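Local coordinates for protein agarase (Pseudoalteromonas fuliginea, PDB 6XJ9) that probably hydrolyses agarose as a family 50 glycoside hydrolase, with a carbohydrate-binding-module-like domain joined to its catalytic region, at residues G453-D458 with V504-E509; E486-V491 with K608-H613. All coordinates share one frame; numbering follows the deposited sequence.

Interaction 1 of 2, residues G453-D458 with V504-E509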
ATOM      1  N   GLY A 453      30.834 -19.205   4.612  1.00 21.43           N
ATOM      2  CA  GLY A 453      32.037 -19.056   5.415  1.00 22.09           C
ATOM      3  C   GLY A 453      32.863 -17.859   4.948  1.00 22.26           C
ATOM      4  O   GLY A 453      32.672 -17.383   3.829  1.00 21.06           O
ATOM      5  N   TRP A 454      33.717 -17.351   5.850  1.00 21.93           N
ATOM      6  CA  TRP A 454      34.710 -16.328   5.567  1.00 21.49           C
ATOM      7  C   TRP A 454      36.085 -16.975   5.647  1.00 21.48           C
ATOM      8  O   TRP A 454      36.390 -17.613   6.649  1.00 21.42           O
ATOM      9  CB  TRP A 454      34.669 -15.217   6.625  1.00 23.99           C
ATOM     10  CG  TRP A 454      33.365 -14.513   6.822  1.00 25.47           C
ATOM     11  CD1 TRP A 454      32.429 -14.761   7.786  1.00 25.69           C
ATOM     12  CD2 TRP A 454      32.879 -13.398   6.059  1.00 26.84           C
ATOM     13  NE1 TRP A 454      31.377 -13.895   7.658  1.00 27.21           N
ATOM     14  CE2 TRP A 454      31.621 -13.050   6.603  1.00 26.87           C
ATOM     15  CE3 TRP A 454      33.371 -12.676   4.962  1.00 26.32           C
ATOM     16  CZ2 TRP A 454      30.863 -11.994   6.098  1.00 27.21           C
ATOM     17  CZ3 TRP A 454      32.618 -11.638   4.462  1.00 26.62           C
ATOM     18  CH2 TRP A 454      31.377 -11.307   5.018  1.00 26.99           C
ATOM     19  N   ILE A 455      36.926 -16.763   4.628  1.00 20.51           N
ATOM     20  CA  ILE A 455      38.311 -17.201   4.710  1.00 20.40           C
ATOM     21  C   ILE A 455      39.148 -16.096   5.354  1.00 22.30           C
ATOM     22  O   ILE A 455      39.358 -15.025   4.774  1.00 21.99           O
ATOM     23  CB  ILE A 455      38.867 -17.663   3.350  1.00 19.41           C
ATOM     24  CG1 ILE A 455      38.029 -18.820   2.788  1.00 19.17           C
ATOM     25  CG2 ILE A 455      40.324 -18.065   3.497  1.00 18.47           C
ATOM     26  CD1 ILE A 455      38.440 -19.255   1.395  1.00 20.12           C
ATOM     27  N   ILE A 456      39.598 -16.386   6.578  1.00 22.39           N
ATOM     28  CA  ILE A 456      40.322 -15.456   7.423  1.00 25.83           C
ATOM     29  C   ILE A 456      41.556 -16.190   7.928  1.00 26.46           C
ATOM     30  O   ILE A 456      41.498 -17.392   8.162  1.00 27.17           O
ATOM     31  CB  ILE A 456      39.435 -14.992   8.598  1.00 25.44           C
ATOM     32  CG1 ILE A 456      38.207 -14.202   8.139  1.00 27.46           C
ATOM     33  CG2 ILE A 456      40.233 -14.248   9.654  1.00 26.52           C
ATOM     34  CD1 ILE A 456      38.503 -12.933   7.374  1.00 32.15           C
ATOM     35  N   GLY A 457      42.658 -15.460   8.109  1.00 27.83           N
ATOM     36  CA  GLY A 457      43.876 -16.102   8.577  1.00 27.94           C
ATOM     37  C   GLY A 457      45.081 -15.173   8.550  1.00 28.97           C
ATOM     38  O   GLY A 457      44.954 -13.977   8.290  1.00 27.76           O
ATOM     39  N   ASP A 458      46.251 -15.764   8.809  1.00 30.25           N
ATOM     40  CA  ASP A 458      47.495 -15.025   8.905  1.00 31.62           C
ATOM     41  C   ASP A 458      48.338 -15.281   7.659  1.00 32.15           C
ATOM     42  O   ASP A 458      49.532 -14.992   7.661  1.00 32.58           O
ATOM     43  CB  ASP A 458      48.252 -15.399  10.185  1.00 36.41           C
ATOM     44  CG  ASP A 458      47.568 -14.956  11.470  1.00 38.21           C
ATOM     45  OD1 ASP A 458      47.029 -13.828  11.501  1.00 40.23           O
ATOM     46  OD2 ASP A 458      47.582 -15.743  12.436  1.00 40.49           O
ATOM     47  N   VAL A 504      26.723 -22.971  -0.824  1.00 16.76           N
ATOM     48  CA  VAL A 504      27.645 -22.263   0.056  1.00 17.32           C
ATOM     49  C   VAL A 504      28.200 -21.025  -0.655  1.00 17.05           C
ATOM     50  O   VAL A 504      28.797 -21.107  -1.723  1.00 17.24           O
ATOM     51  CB  VAL A 504      28.786 -23.189   0.532  1.00 17.14           C
ATOM     52  CG1 VAL A 504      29.686 -22.520   1.562  1.00 16.85           C
ATOM     53  CG2 VAL A 504      28.246 -24.507   1.085  1.00 16.47           C
ATOM     54  N   PHE A 505      28.031 -19.873  -0.009  1.00 17.44           N
ATOM     55  CA  PHE A 505      28.758 -18.672  -0.379  1.00 17.66           C
ATOM     56  C   PHE A 505      30.031 -18.634   0.457  1.00 18.05           C
ATOM     57  O   PHE A 505      29.991 -18.866   1.663  1.00 18.91           O
ATOM     58  CB  PHE A 505      27.924 -17.430  -0.067  1.00 16.36           C
ATOM     59  CG  PHE A 505      26.606 -17.280  -0.782  1.00 16.68           C
ATOM     60  CD1 PHE A 505      26.549 -16.899  -2.117  1.00 15.49           C
ATOM     61  CD2 PHE A 505      25.409 -17.435  -0.088  1.00 16.37           C
ATOM     62  CE1 PHE A 505      25.325 -16.738  -2.750  1.00 15.61           C
ATOM     63  CE2 PHE A 505      24.189 -17.239  -0.714  1.00 15.56           C
ATOM     64  CZ  PHE A 505      24.144 -16.886  -2.046  1.00 15.60           C
ATOM     65  N   ILE A 506      31.174 -18.407  -0.196  1.00 18.32           N
ATOM     66  CA  ILE A 506      32.405 -18.195   0.551  1.00 17.82           C
ATOM     67  C   ILE A 506      32.878 -16.760   0.303  1.00 17.68           C
ATOM     68  O   ILE A 506      33.064 -16.354  -0.842  1.00 15.89           O
ATOM     69  CB  ILE A 506      33.474 -19.254   0.196  1.00 17.65           C
ATOM     70  CG1 ILE A 506      32.990 -20.673   0.512  1.00 18.52           C
ATOM     71  CG2 ILE A 506      34.793 -18.950   0.904  1.00 18.03           C
ATOM     72  CD1 ILE A 506      32.966 -21.008   1.995  1.00 17.28           C
ATOM     73  N   ASP A 507      33.051 -16.003   1.396  1.00 18.52           N
ATOM     74  CA  ASP A 507      33.467 -14.600   1.381  1.00 18.59           C
ATOM     75  C   ASP A 507      32.345 -13.723   0.819  1.00 18.70           C
ATOM     76  O   ASP A 507      31.283 -14.222   0.445  1.00 18.67           O
ATOM     77  CB  ASP A 507      34.832 -14.399   0.700  1.00 19.79           C
ATOM     78  CG  ASP A 507      35.997 -15.025   1.455  1.00 19.53           C
ATOM     79  OD1 ASP A 507      36.980 -15.444   0.812  1.00 20.06           O
ATOM     80  OD2 ASP A 507      35.906 -15.116   2.678  1.00 20.33           O
ATOM     81  N   ASN A 508      32.590 -12.406   0.747  1.00 18.04           N
ATOM     82  CA  ASN A 508      31.554 -11.469   0.339  1.00 17.94           C
ATOM     83  C   ASN A 508      32.225 -10.159  -0.040  1.00 18.40           C
ATOM     84  O   ASN A 508      32.950  -9.586   0.767  1.00 19.31           O
ATOM     85  CB  ASN A 508      30.486 -11.292   1.436  1.00 16.93           C
ATOM     86  CG  ASN A 508      29.477 -10.196   1.165  1.00 17.68           C
ATOM     87  OD1 ASN A 508      28.539 -10.379   0.385  1.00 18.46           O
ATOM     88  ND2 ASN A 508      29.644  -9.049   1.814  1.00 17.82           N
ATOM     89  N   GLU A 509      31.982  -9.699  -1.274  1.00 18.94           N
ATOM     90  CA  GLU A 509      32.430  -8.388  -1.725  1.00 19.88           C
ATOM     91  C   GLU A 509      33.903  -8.152  -1.383  1.00 19.63           C
ATOM     92  O   GLU A 509      34.265  -7.116  -0.831  1.00 18.64           O
ATOM     93  CB  GLU A 509      31.541  -7.269  -1.168  1.00 20.55           C
ATOM     94  CG  GLU A 509      30.068  -7.423  -1.505  1.00 21.60           C
ATOM     95  CD  GLU A 509      29.222  -6.198  -1.194  1.00 23.30           C
ATOM     96  OE1 GLU A 509      29.728  -5.291  -0.481  1.00 23.43           O
ATOM     97  OE2 GLU A 509      28.067  -6.143  -1.679  1.00 22.59           O
TER
HETATM   98  O   HOH W   1      37.073 -13.153   4.026  1.00 35.13           O
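The indole of Trp454 lies alongside Asn508 and reaches it with the far rim of its six-membered ring, CZ3 and CH2 each coming 3.7 Å from Asn508 CB. The approach to the ring is oblique, and indole and amide planes stand perpendicular. Asn508 OD1 accepts hydrogen bonds from Arg619 NE and Asn643 ND2. The carboxylate of Asp507, the second flat group, is turned 35° from the indole plane. Its OD2 accepts a hydrogen bond from Ile455 N at 2.7 Å on the syn side, 17° out of the carboxylate plane. Here chi1 of -66° keeps Asp507 CG beside its own backbone N, swinging the acid across to the backbone of segment 453-458. A water donates both to OD2 and to Ile455 O. Among the apolar side chains, Ile455 CD1 meets Ile506 CG2 at 3.7 Å. Gly453 pairs in parallel with Ile506: its N gives a hydrogen bond to Phe505 O (3.1 Å), and its O receives Asp507 N (2.8 Å). The contact thus carries the parallel pairing of strands 449-453 and 501-506 past its last backbone bond, a buried carboxylate taking over as acceptor; with OD2 gripped by Ile455 N and the water, and OD1 by Tyr598 OH, the rotation of the acid is fixed.

Interaction 2 of 2, residues E486-V491 with K608-H613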
ATOM      1  N   GLU A 486      40.279 -25.249   5.887  1.00 27.42           N
ATOM      2  CA  GLU A 486      39.804 -25.232   7.261  1.00 25.73           C
ATOM      3  C   GLU A 486      38.472 -24.486   7.380  1.00 24.38           C
ATOM      4  O   GLU A 486      37.592 -24.912   8.129  1.00 24.14           O
ATOM      5  CB  GLU A 486      40.880 -24.629   8.163  1.00 28.99           C
ATOM      6  CG  GLU A 486      41.881 -25.667   8.658  1.00 33.60           C
ATOM      7  CD  GLU A 486      43.173 -25.167   9.292  1.00 34.42           C
ATOM      8  OE1 GLU A 486      44.139 -25.971   9.351  1.00 35.01           O
ATOM      9  OE2 GLU A 486      43.225 -23.986   9.717  1.00 33.70           O
ATOM     10  N   THR A 487      38.328 -23.364   6.657  1.00 22.66           N
ATOM     11  CA  THR A 487      37.062 -22.644   6.619  1.00 20.82           C
ATOM     12  C   THR A 487      35.962 -23.559   6.077  1.00 20.32           C
ATOM     13  O   THR A 487      34.873 -23.654   6.644  1.00 19.48           O
ATOM     14  CB  THR A 487      37.184 -21.370   5.770  1.00 21.08           C
ATOM     15  OG1 THR A 487      38.235 -20.597   6.345  1.00 20.66           O
ATOM     16  CG2 THR A 487      35.910 -20.553   5.710  1.00 20.66           C
ATOM     17  N   VAL A 488      36.233 -24.234   4.958  1.00 20.31           N
ATOM     18  CA  VAL A 488      35.154 -24.973   4.314  1.00 20.15           C
ATOM     19  C   VAL A 488      34.784 -26.179   5.177  1.00 20.69           C
ATOM     20  O   VAL A 488      33.612 -26.556   5.262  1.00 20.71           O
ATOM     21  CB  VAL A 488      35.482 -25.342   2.855  1.00 20.27           C
ATOM     22  CG1 VAL A 488      34.429 -26.285   2.269  1.00 20.55           C
ATOM     23  CG2 VAL A 488      35.587 -24.087   1.997  1.00 20.87           C
ATOM     24  N   SER A 489      35.797 -26.757   5.831  1.00 21.23           N
ATOM     25  CA  SER A 489      35.605 -27.843   6.783  1.00 22.69           C
ATOM     26  C   SER A 489      34.630 -27.453   7.895  1.00 22.41           C
ATOM     27  O   SER A 489      33.768 -28.240   8.273  1.00 24.52           O
ATOM     28  CB  SER A 489      36.924 -28.300   7.356  1.00 23.37           C
ATOM     29  OG  SER A 489      36.712 -29.473   8.126  1.00 25.30           O
ATOM     30  N   VAL A 490      34.760 -26.231   8.419  1.00 22.19           N
ATOM     31  CA  VAL A 490      33.862 -25.774   9.468  1.00 21.83           C
ATOM     32  C   VAL A 490      32.434 -25.732   8.929  1.00 20.18           C
ATOM     33  O   VAL A 490      31.506 -26.168   9.601  1.00 22.17           O
ATOM     34  CB  VAL A 490      34.278 -24.406  10.045  1.00 21.48           C
ATOM     35  CG1 VAL A 490      33.154 -23.792  10.866  1.00 21.96           C
ATOM     36  CG2 VAL A 490      35.533 -24.509  10.895  1.00 24.80           C
ATOM     37  N   VAL A 491      32.260 -25.167   7.731  1.00 18.24           N
ATOM     38  CA  VAL A 491      30.944 -25.129   7.111  1.00 17.06           C
ATOM     39  C   VAL A 491      30.392 -26.550   7.008  1.00 16.38           C
ATOM     40  O   VAL A 491      29.232 -26.780   7.338  1.00 15.12           O
ATOM     41  CB  VAL A 491      30.973 -24.426   5.736  1.00 16.17           C
ATOM     42  CG1 VAL A 491      29.604 -24.419   5.075  1.00 14.63           C
ATOM     43  CG2 VAL A 491      31.499 -23.008   5.862  1.00 15.17           C
ATOM     44  N   LYS A 608      36.373 -31.043  -1.519  1.00 20.63           N
ATOM     45  CA  LYS A 608      36.785 -32.008  -0.510  1.00 21.19           C
ATOM     46  C   LYS A 608      35.667 -32.225   0.519  1.00 21.08           C
ATOM     47  O   LYS A 608      35.293 -33.365   0.808  1.00 20.27           O
ATOM     48  CB  LYS A 608      38.134 -31.632   0.108  1.00 22.34           C
ATOM     49  CG  LYS A 608      38.638 -32.589   1.187  1.00 24.88           C
ATOM     50  CD  LYS A 608      40.120 -32.446   1.511  1.00 27.51           C
ATOM     51  CE  LYS A 608      40.655 -33.616   2.319  1.00 29.25           C
ATOM     52  NZ  LYS A 608      39.997 -33.695   3.645  1.00 34.88           N
ATOM     53  N   TYR A 609      35.091 -31.124   1.012  1.00 18.99           N
ATOM     54  CA  TYR A 609      34.334 -31.149   2.256  1.00 20.57           C
ATOM     55  C   TYR A 609      32.836 -31.120   1.989  1.00 19.02           C
ATOM     56  O   TYR A 609      32.065 -31.746   2.721  1.00 18.93           O
ATOM     57  CB  TYR A 609      34.789 -30.029   3.204  1.00 20.75           C
ATOM     58  CG  TYR A 609      36.204 -30.212   3.693  1.00 22.69           C
ATOM     59  CD1 TYR A 609      36.515 -31.173   4.648  1.00 24.38           C
ATOM     60  CD2 TYR A 609      37.239 -29.454   3.176  1.00 23.91           C
ATOM     61  CE1 TYR A 609      37.818 -31.355   5.087  1.00 24.63           C
ATOM     62  CE2 TYR A 609      38.547 -29.635   3.589  1.00 25.11           C
ATOM     63  CZ  TYR A 609      38.836 -30.580   4.557  1.00 25.01           C
ATOM     64  OH  TYR A 609      40.130 -30.736   4.962  1.00 23.66           O
ATOM     65  N   LEU A 610      32.438 -30.412   0.924  1.00 17.71           N
ATOM     66  CA  LEU A 610      31.025 -30.279   0.601  1.00 19.05           C
ATOM     67  C   LEU A 610      30.792 -30.651  -0.862  1.00 20.33           C
ATOM     68  O   LEU A 610      30.177 -29.892  -1.617  1.00 19.83           O
ATOM     69  CB  LEU A 610      30.579 -28.851   0.941  1.00 18.50           C
ATOM     70  CG  LEU A 610      30.247 -28.650   2.416  1.00 18.74           C
ATOM     71  CD1 LEU A 610      30.736 -27.298   2.915  1.00 19.35           C
ATOM     72  CD2 LEU A 610      28.756 -28.806   2.656  1.00 19.08           C
ATOM     73  N   PRO A 611      31.306 -31.831  -1.300  1.00 20.57           N
ATOM     74  CA  PRO A 611      31.305 -32.220  -2.712  1.00 19.84           C
ATOM     75  C   PRO A 611      29.922 -32.315  -3.332  1.00 19.38           C
ATOM     76  O   PRO A 611      29.800 -32.142  -4.538  1.00 18.94           O
ATOM     77  CB  PRO A 611      31.942 -33.622  -2.707  1.00 20.71           C
ATOM     78  CG  PRO A 611      31.724 -34.115  -1.290  1.00 20.25           C
ATOM     79  CD  PRO A 611      31.925 -32.865  -0.453  1.00 19.31           C
ATOM     80  N   ASN A 612      28.890 -32.551  -2.504  1.00 18.62           N
ATOM     81  CA  ASN A 612      27.557 -32.801  -3.026  1.00 19.67           C
ATOM     82  C   ASN A 612      26.796 -31.486  -3.201  1.00 20.34           C
ATOM     83  O   ASN A 612      25.688 -31.491  -3.724  1.00 19.15           O
ATOM     84  CB  ASN A 612      26.745 -33.788  -2.175  1.00 20.27           C
ATOM     85  CG  ASN A 612      27.431 -35.126  -1.958  1.00 20.70           C
ATOM     86  OD1 ASN A 612      27.419 -35.669  -0.850  1.00 21.31           O
ATOM     87  ND2 ASN A 612      28.058 -35.644  -2.997  1.00 18.74           N
ATOM     88  N   HIS A 613      27.394 -30.374  -2.759  1.00 20.89           N
ATOM     89  CA  HIS A 613      26.673 -29.116  -2.598  1.00 20.16           C
ATOM     90  C   HIS A 613      27.242 -28.049  -3.527  1.00 19.91           C
ATOM     91  O   HIS A 613      28.442 -28.020  -3.767  1.00 19.56           O
ATOM     92  CB  HIS A 613      26.809 -28.623  -1.159  1.00 19.32           C
ATOM     93  CG  HIS A 613      25.978 -29.407  -0.212  1.00 18.87           C
ATOM     94  ND1 HIS A 613      26.446 -30.567   0.376  1.00 18.03           N
ATOM     95  CD2 HIS A 613      24.720 -29.218   0.234  1.00 18.35           C
ATOM     96  CE1 HIS A 613      25.514 -31.059   1.159  1.00 18.56           C
ATOM     97  NE2 HIS A 613      24.440 -30.253   1.088  1.00 18.61           N
TER
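Tyr609 lays its ring against Ser489, whose CB stands over one face, 3.9 Å from the ring centroid and just 10° off the normal, a CH-pi contact. The opposite face is covered by CG of the preceding residue, Lys608, so the phenol is sandwiched between two aliphatic groups; Lys608 NZ also makes a weak hydrogen bond of 3.2 Å to Tyr609 OH. With OG anti to the backbone N (chi1 -172°), the serine hydroxyl stands above the same face as its CB, near the rim, 3.7 Å from Tyr609 CE1. Nearer the backbone, Tyr609 CB rests against Val488 CG1 at 3.9 Å. Leu610, the first residue to depart from helical geometry at the end of helix 584-609, touches two valines one helical turn apart: its CD1 lies 3.9 Å from Val488 CG1 and 3.8 Å from Val491 CG1. The Val491 and Leu610 side chains cross at about a right angle. From Leu610 the chain enters a type I turn closed by His613 N on Leu610 O, leading into strand 614-615, and His613 NE2 is bonded to Ser498 O. Helices 478-495 and 584-609 are therefore joined here by dispersion and CH-pi contacts, an association that rests on complementary shape.

In the fold
Interactions 1 and 2 lie with their centres about 12 Å apart, on successive layers of one parallel beta and helix arrangement. Interaction 1 is at the ends of strands 449-453 and 501-506, which form a parallel sheet with 614-615; interaction 2 pairs helices 478-495 and 584-609, which pack against that sheet. Along the chain the segments alternate: strand 449-453, helix 478-495, strand 501-506, then helix 584-609 leading to strand 614-615. The layers touch directly, Val504 CG1 meeting Val491 CG1 and Gly453 CA meeting Val491 CG2, while Thr487 packs on Trp454 and Ile455. This strand-helix succession is consistent with the (beta/alpha)8-type catalytic barrel expected for GH50 agarases.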